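Local structure of B-agarase (Saccharophagus degradans, 4BQ2) at residues Asp287-Ser292 / Asn417-Ala422; Asn21-Ile26 / Ala43-Gln48; Ile506-Leu511 / Val556-Leu561. The protein hydrolyses beta-1,4 linkages of agarose as a family 50 exo-beta-agarase, probably working from the ends of the polysaccharide chain. One frame throughout, in Å; residues are numbered along the deposited sequence.

Contact 1: residues Asp287-Ser292 / Asn417-Ala422; sequences DIIRLS and NWTDPA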
# COMPACT_ATOMS: atom_id res chain seq x y z
N ASP A 287 4.29 -10.07 3.65
CA ASP A 287 3.15 -9.72 4.48
C ASP A 287 1.91 -10.47 3.99
O ASP A 287 1.86 -10.88 2.83
CB ASP A 287 2.86 -8.23 4.35
CG ASP A 287 4.02 -7.37 4.82
OD1 ASP A 287 4.62 -7.70 5.86
OD2 ASP A 287 4.30 -6.35 4.17
N ILE A 288 0.90 -10.56 4.86
CA ILE A 288 -0.44 -11.11 4.48
C ILE A 288 -0.30 -12.59 4.12
O ILE A 288 -0.60 -13.02 2.98
CB ILE A 288 -1.17 -10.32 3.36
CG1 ILE A 288 -1.15 -8.80 3.64
CG2 ILE A 288 -2.61 -10.85 3.22
CD1 ILE A 288 -2.26 -8.32 4.58
N ILE A 289 0.17 -13.34 5.09
CA ILE A 289 0.31 -14.78 4.94
C ILE A 289 -0.89 -15.37 5.67
O ILE A 289 -0.80 -15.96 6.78
CB ILE A 289 1.68 -15.27 5.44
CG1 ILE A 289 2.80 -14.61 4.61
CG2 ILE A 289 1.79 -16.80 5.28
CD1 ILE A 289 4.18 -14.96 5.12
N ARG A 290 -2.04 -15.17 5.03
CA ARG A 290 -3.34 -15.53 5.53
C ARG A 290 -4.29 -15.45 4.33
O ARG A 290 -3.93 -14.93 3.25
CB ARG A 290 -3.80 -14.51 6.60
CG ARG A 290 -3.87 -13.06 6.09
CD ARG A 290 -4.31 -12.16 7.23
NE ARG A 290 -4.59 -10.78 6.82
CZ ARG A 290 -4.86 -9.79 7.67
NH1 ARG A 290 -4.81 -10.00 9.00
NH2 ARG A 290 -5.11 -8.57 7.19
N LEU A 291 -5.52 -15.88 4.53
CA LEU A 291 -6.51 -15.86 3.44
C LEU A 291 -7.54 -14.73 3.51
O LEU A 291 -8.33 -14.58 2.57
CB LEU A 291 -7.21 -17.25 3.36
CG LEU A 291 -6.27 -18.44 3.13
CD1 LEU A 291 -7.07 -19.75 3.00
CD2 LEU A 291 -5.38 -18.26 1.90
N SER A 292 -7.52 -13.95 4.60
CA SER A 292 -8.52 -12.93 4.94
C SER A 292 -8.78 -11.94 3.82
O SER A 292 -9.87 -11.37 3.71
CB SER A 292 -8.02 -12.10 6.16
OG SER A 292 -7.75 -12.92 7.27
N ASN A 417 4.31 -9.31 8.42
CA ASN A 417 3.12 -8.89 9.12
C ASN A 417 1.86 -9.57 8.59
O ASN A 417 1.81 -9.96 7.44
CB ASN A 417 2.95 -7.37 9.02
CG ASN A 417 2.11 -6.81 10.15
OD1 ASN A 417 1.97 -7.44 11.22
ND2 ASN A 417 1.59 -5.61 9.95
N TRP A 418 0.84 -9.65 9.45
CA TRP A 418 -0.43 -10.29 9.15
C TRP A 418 -0.20 -11.72 8.68
O TRP A 418 -0.76 -12.17 7.66
CB TRP A 418 -1.23 -9.47 8.13
CG TRP A 418 -1.45 -8.06 8.65
CD1 TRP A 418 -2.17 -7.70 9.75
CD2 TRP A 418 -1.00 -6.84 8.04
NE1 TRP A 418 -2.19 -6.32 9.87
CE2 TRP A 418 -1.46 -5.77 8.85
CE3 TRP A 418 -0.22 -6.55 6.90
CZ2 TRP A 418 -1.19 -4.43 8.55
CZ3 TRP A 418 0.05 -5.21 6.58
CH2 TRP A 418 -0.44 -4.17 7.42
N THR A 419 0.63 -12.42 9.45
CA THR A 419 0.75 -13.89 9.35
C THR A 419 -0.34 -14.55 10.19
O THR A 419 -0.53 -14.20 11.38
CB THR A 419 2.16 -14.35 9.77
OG1 THR A 419 3.07 -13.95 8.74
CG2 THR A 419 2.24 -15.90 9.95
N ASP A 420 -1.12 -15.45 9.58
CA ASP A 420 -2.18 -16.12 10.30
C ASP A 420 -1.61 -16.79 11.55
O ASP A 420 -0.57 -17.41 11.46
CB ASP A 420 -2.88 -17.16 9.39
CG ASP A 420 -4.07 -17.81 10.08
OD1 ASP A 420 -3.89 -18.72 10.89
OD2 ASP A 420 -5.20 -17.37 9.86
N PRO A 421 -2.28 -16.65 12.71
CA PRO A 421 -1.78 -17.22 13.96
C PRO A 421 -1.56 -18.73 13.96
O PRO A 421 -0.84 -19.23 14.83
CB PRO A 421 -2.86 -16.84 14.99
CG PRO A 421 -3.45 -15.60 14.44
CD PRO A 421 -3.47 -15.80 12.95
N ALA A 422 -2.16 -19.45 13.00
CA ALA A 422 -1.92 -20.87 12.88
C ALA A 422 -0.44 -21.17 12.53
O ALA A 422 0.01 -22.26 12.75
CB ALA A 422 -2.86 -21.48 11.83
O HOH W 1 -5.48 -17.82 6.92

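Contact 2: residues Asn21-Ile26 / Ala43-Gln48; sequences NARASI and AMQSKQ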
# COMPACT_ATOMS: atom_id res chain seq x y z
N ASN A 21 14.93 19.02 -12.63
CA ASN A 21 16.09 18.15 -12.52
C ASN A 21 16.18 17.17 -13.67
O ASN A 21 16.29 15.94 -13.49
CB ASN A 21 16.06 17.45 -11.18
CG ASN A 21 16.45 18.39 -10.06
OD1 ASN A 21 17.60 18.83 -10.00
ND2 ASN A 21 15.51 18.69 -9.20
N ALA A 22 16.17 17.74 -14.87
CA ALA A 22 16.14 16.99 -16.09
C ALA A 22 16.73 17.86 -17.19
O ALA A 22 16.61 19.07 -17.14
CB ALA A 22 14.71 16.61 -16.43
N ARG A 23 17.35 17.22 -18.17
CA ARG A 23 17.80 17.90 -19.41
C ARG A 23 16.90 17.47 -20.57
O ARG A 23 16.58 16.29 -20.70
CB ARG A 23 19.24 17.51 -19.75
CG ARG A 23 20.30 17.90 -18.74
CD ARG A 23 21.68 17.40 -19.17
NE ARG A 23 22.72 18.02 -18.35
CZ ARG A 23 23.26 17.45 -17.27
NH1 ARG A 23 22.88 16.24 -16.87
NH2 ARG A 23 24.20 18.09 -16.58
N ALA A 24 16.53 18.42 -21.42
CA ALA A 24 15.61 18.16 -22.52
C ALA A 24 16.27 18.50 -23.84
O ALA A 24 17.05 19.47 -23.90
CB ALA A 24 14.38 19.02 -22.35
N SER A 25 15.97 17.72 -24.89
CA SER A 25 16.43 18.03 -26.25
C SER A 25 15.49 17.39 -27.27
O SER A 25 14.72 16.46 -26.93
CB SER A 25 17.86 17.56 -26.49
OG SER A 25 18.02 16.17 -26.21
N ILE A 26 15.53 17.88 -28.50
CA ILE A 26 14.74 17.28 -29.57
C ILE A 26 15.66 16.38 -30.36
O ILE A 26 16.72 16.81 -30.82
CB ILE A 26 14.10 18.32 -30.51
CG1 ILE A 26 13.23 19.32 -29.74
CG2 ILE A 26 13.26 17.63 -31.61
CD1 ILE A 26 12.02 18.73 -29.05
N ALA A 43 15.97 13.56 -20.16
CA ALA A 43 16.97 12.82 -19.42
C ALA A 43 16.94 13.33 -17.97
O ALA A 43 17.36 14.46 -17.70
CB ALA A 43 18.34 12.97 -20.07
N MET A 44 16.37 12.51 -17.08
CA MET A 44 16.11 12.87 -15.68
C MET A 44 17.29 12.45 -14.82
O MET A 44 17.81 11.35 -14.94
CB MET A 44 14.79 12.23 -15.16
CG MET A 44 13.53 12.85 -15.81
SD MET A 44 12.08 11.77 -15.85
CE MET A 44 12.54 10.68 -17.17
N GLN A 45 17.71 13.37 -13.96
CA GLN A 45 18.75 13.11 -12.99
C GLN A 45 18.07 12.53 -11.73
O GLN A 45 18.12 13.11 -10.63
CB GLN A 45 19.52 14.41 -12.72
CG GLN A 45 20.44 14.83 -13.89
CD GLN A 45 19.70 15.45 -15.08
OE1 GLN A 45 19.06 16.52 -14.98
NE2 GLN A 45 19.79 14.79 -16.22
N SER A 46 17.42 11.37 -11.92
CA SER A 46 16.58 10.79 -10.89
C SER A 46 17.39 9.87 -9.97
O SER A 46 16.86 9.38 -8.98
CB SER A 46 15.39 10.04 -11.54
OG SER A 46 15.85 9.20 -12.60
N LYS A 47 18.65 9.60 -10.28
CA LYS A 47 19.48 8.98 -9.24
C LYS A 47 19.75 10.01 -8.12
O LYS A 47 19.56 9.68 -6.93
CB LYS A 47 20.79 8.38 -9.77
CG LYS A 47 21.59 7.67 -8.67
CD LYS A 47 22.82 6.97 -9.23
CE LYS A 47 23.58 6.29 -8.09
NZ LYS A 47 24.13 5.00 -8.60
N GLN A 48 20.15 11.23 -8.48
CA GLN A 48 20.55 12.24 -7.46
C GLN A 48 19.36 12.94 -6.81
O GLN A 48 19.44 13.36 -5.66
CB GLN A 48 21.51 13.31 -8.02
CG GLN A 48 22.93 12.82 -8.32
CD GLN A 48 23.60 12.16 -7.11
OE1 GLN A 48 23.63 12.72 -5.99
NE2 GLN A 48 24.12 10.94 -7.31
O HOH W 2 19.41 18.02 -12.69

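Contact 3: residues Ile506-Leu511 / Val556-Leu561; sequences IPIHTL and VDVKAL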
# COMPACT_ATOMS: atom_id res chain seq x y z
N ILE A 506 -4.33 17.18 13.01
CA ILE A 506 -4.84 16.75 14.32
C ILE A 506 -4.91 17.92 15.32
O ILE A 506 -5.94 18.13 15.94
CB ILE A 506 -4.10 15.50 14.89
CG1 ILE A 506 -4.38 14.28 13.99
CG2 ILE A 506 -4.57 15.18 16.30
CD1 ILE A 506 -3.54 13.07 14.35
N PRO A 507 -3.80 18.70 15.46
CA PRO A 507 -3.92 19.91 16.29
C PRO A 507 -5.00 20.88 15.82
O PRO A 507 -5.79 21.34 16.63
CB PRO A 507 -2.54 20.55 16.17
CG PRO A 507 -1.64 19.36 16.10
CD PRO A 507 -2.38 18.39 15.19
N ILE A 508 -5.08 21.13 14.52
CA ILE A 508 -6.03 22.11 14.00
C ILE A 508 -7.45 21.65 14.30
O ILE A 508 -8.24 22.39 14.90
CB ILE A 508 -5.77 22.36 12.50
CG1 ILE A 508 -4.45 23.14 12.35
CG2 ILE A 508 -6.95 23.01 11.79
CD1 ILE A 508 -4.03 23.36 10.91
N HIS A 509 -7.79 20.42 13.90
CA HIS A 509 -9.14 19.90 14.14
C HIS A 509 -9.50 19.83 15.64
O HIS A 509 -10.63 20.13 16.04
CB HIS A 509 -9.31 18.52 13.50
CG HIS A 509 -10.73 18.00 13.52
ND1 HIS A 509 -11.29 17.40 14.63
CD2 HIS A 509 -11.67 17.96 12.54
CE1 HIS A 509 -12.54 17.05 14.35
NE2 HIS A 509 -12.79 17.38 13.09
N THR A 510 -8.55 19.39 16.46
CA THR A 510 -8.85 19.23 17.89
C THR A 510 -8.99 20.58 18.60
O THR A 510 -9.86 20.73 19.48
CB THR A 510 -7.79 18.37 18.57
OG1 THR A 510 -7.64 17.16 17.80
CG2 THR A 510 -8.22 18.01 20.00
N LEU A 511 -8.14 21.54 18.22
CA LEU A 511 -8.22 22.89 18.80
C LEU A 511 -9.57 23.51 18.47
O LEU A 511 -10.09 24.32 19.25
CB LEU A 511 -7.09 23.78 18.30
CG LEU A 511 -5.75 23.52 18.99
CD1 LEU A 511 -4.64 24.28 18.29
CD2 LEU A 511 -5.81 23.88 20.48
N VAL A 556 -11.77 26.68 19.16
CA VAL A 556 -11.31 27.84 18.41
C VAL A 556 -10.97 27.37 17.00
O VAL A 556 -10.22 26.39 16.83
CB VAL A 556 -10.01 28.41 19.02
CG1 VAL A 556 -9.37 29.45 18.10
CG2 VAL A 556 -10.27 28.95 20.42
N ASP A 557 -11.53 28.07 16.01
CA ASP A 557 -11.36 27.76 14.58
C ASP A 557 -10.01 28.26 13.97
O ASP A 557 -9.94 29.19 13.14
CB ASP A 557 -12.60 28.26 13.83
CG ASP A 557 -12.58 27.93 12.35
OD1 ASP A 557 -11.93 26.94 11.94
OD2 ASP A 557 -13.24 28.66 11.59
N VAL A 558 -8.94 27.62 14.40
CA VAL A 558 -7.59 27.94 13.92
C VAL A 558 -7.44 27.60 12.45
O VAL A 558 -6.53 28.09 11.78
CB VAL A 558 -6.52 27.26 14.79
CG1 VAL A 558 -6.44 27.95 16.15
CG2 VAL A 558 -6.80 25.77 14.96
N LYS A 559 -8.37 26.79 11.94
CA LYS A 559 -8.34 26.32 10.56
C LYS A 559 -8.36 27.46 9.56
O LYS A 559 -7.76 27.37 8.51
CB LYS A 559 -9.51 25.36 10.34
CG LYS A 559 -9.79 24.93 8.93
CD LYS A 559 -10.81 23.79 8.94
CE LYS A 559 -11.90 23.94 10.00
NZ LYS A 559 -12.93 24.99 9.74
N ALA A 560 -9.05 28.56 9.91
CA ALA A 560 -9.09 29.73 9.03
C ALA A 560 -7.89 30.69 9.19
O ALA A 560 -7.74 31.61 8.39
CB ALA A 560 -10.43 30.46 9.20
N LEU A 561 -7.03 30.48 10.19
CA LEU A 561 -5.86 31.34 10.41
C LEU A 561 -4.66 30.92 9.56
O LEU A 561 -4.40 29.71 9.40
CB LEU A 561 -5.43 31.35 11.89
CG LEU A 561 -6.50 31.63 12.96
CD1 LEU A 561 -5.96 31.45 14.38
CD2 LEU A 561 -7.08 33.02 12.76
O HOH W 3 -9.73 24.61 13.75

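Contact 1: residues Asp287-Ser292 / Asn417-Ala422
Arg290 and Trp418 meet where two loop segments run almost side by side in the same direction. The arginine leaves its backbone with CG placed between N and the carbonyl carbon (chi1 58°) and then stays extended, so that CD passes 3.6 Å from Trp418 O. The guanidinium centres on Trp418 CB, and only its NH2 end reaches over a face of the indole, while NH1 comes to 3.6 Å from Trp418 CD1. The two planes are 36° apart. Asn417 ND2 sits over the opposite face of the indole. At the six-membered ring, Ile288 CD1 reaches Trp418 CE3 at 3.6 Å.

Backbone groups fix this arrangement. Ile288 N donates to Asn417 O at 2.8 Å, and Ile289 N to Trp418 O. Asp420 N closes the run on Ile289 O with a nearly straight N-H (175°). Asp287 adds a side-chain bond, OD1 accepting from Asn417 N at 3.0 Å through its anti lone pair. Asp420 then stabilises its own chain: OD1 receives Ala422 N in an Asx turn, while OD2 is linked through a water to Leu291 N.

Further out, Ser320 OG binds Arg290 NH2, and a glycerol beside this arginine may mark a pocket. The first segment continues from the end of strand 280-287 and the second comes after helix 394-410, consistent with neighbouring loops at the strand ends of a TIM barrel; Phe699 of strand 693-699 touches Asp287, Ile288 and Trp418, Trp436 meets the indole, and Ile289 rests on Thr403 of helix 394-410.

Contact 2: residues Asn21-Ile26 / Ala43-Gln48
Gln45 folds back over the backbone of Asn21 and Ala22 at the open end of the hairpin of strands 22-30 and 36-44. Its CB lies 3.7 Å from Asn21 O. CG sits beside the backbone N and anti to the carbonyl carbon, and a bend at chi2 (76°) turns the amide back across the neighbouring strand, bringing CD close to Arg23 NH1. The oxygen OE1 stands 3.1 Å from Ala22 N, but the angle is too poor for a hydrogen bond. Gln45 OE1 also faces Asn21 O at 3.2 Å, two acceptors that cannot bond. A water donating to OE1 at 2.8 Å may ease this approach, and it makes a weak bond to Asn21 OD1 as well. On the other branch, NE2 turns back to its own strand and gives a weak, bent bond to Ala43 O. Arg23 NH1 lies 3.5 Å from Gln45 NE2, two donors that cannot bond to each other; the side chains cross at about a right angle, their planes 60° apart. Asn21, Arg23 and Gln45 also touch a crystal neighbour, so their conformations may partly reflect the lattice.

The backbone pairing is more regular. Arg23 and Ala43 form a hydrogen-bonded antiparallel pair, Arg23 N to Ala43 O and Ala43 N to Arg23 O both measuring 2.8 Å. Ala22 and Met44 follow as a non-hydrogen-bonded pair, with Ala22 CB against Met44 CG at 4.0 Å on the face where Met44 also touches Thr52 and Val173. One further bond, Gln45 N to Asn21 O, holds the place where the strand gives way to an inverse gamma turn centred on Gln45.

In this hairpin of the CBM-like region, main-chain bonds carry the pairing, whereas the Gln45 amide is only lightly held, OE1 by the water and NE2 by its weak bond to Ala43 O.

Contact 3: residues Ile506-Leu511 / Val556-Leu561
The final turn of helix 505-511 is met by a loop that winds into a short 3-10 turn, with Leu511 and Ile508 facing Val556, Val558 and Lys559. Leu511 O, a carbonyl at the helix end, accepts Val556 N at 2.9 Å, and the N-H is almost straight (174°). Arg521 NH2 from helix 519-532 donates to the same oxygen, so this terminal carbonyl is gripped from two sources.

Val558 CG2 packs on the helix backbone about one turn before its end, 3.7 Å from Ile508 O, and reaches Leu511 CB at 3.9 Å. A chi1 of -72° sets CG1 of Val558 anti to the carbonyl carbon and leaves CG2 between N and C, turned to the helix. Ile508 CG2, in turn, rests on Lys559 CB at 3.8 Å, the two side chains crossing at about a right angle.

The contact thus packs the loop between helices 549-552 and 565-593 on the end of helix 505-511, and both segments belong to the part of the chain related to beta-galactosidases. The reversal begins as an inverse gamma turn centred on Asp557 and continues as the 3-10 segment 558-560. A water bridges the two sides, donating to Ile508 O at 2.9 Å and accepting from Lys559 N at 3.1 Å. The lysine chain bends at chi3 and chi4, bringing NZ back to Asp557 OD1 in a salt bridge of 3.1 Å. Tyr571 of helix 565-593 touches both Ile508 and Val558, and Trp542 of helix 535-542 lies against Leu511 and Val558.

In the fold
The three contacts follow one another along the chain and touch nowhere. Contact 2 belongs to the CBM-like region, and its strand 36-44 also contributes Ser37 and Lys38 to the calcium site. Contact 1, the one with the glycerol, lies nearest the middle of the molecule, about 16 Å from its centre. Contact 2 sits across that centre from it; the two contact centres are about 42 Å apart, with nearest atoms about 24 Å apart. Contact 3, in a helical part of the chain, lies about 39 Å from contact 1 and 41 Å from contact 2, centre to centre; its nearest atoms are about 19 Å from contact 1 and about 28 Å from contact 2.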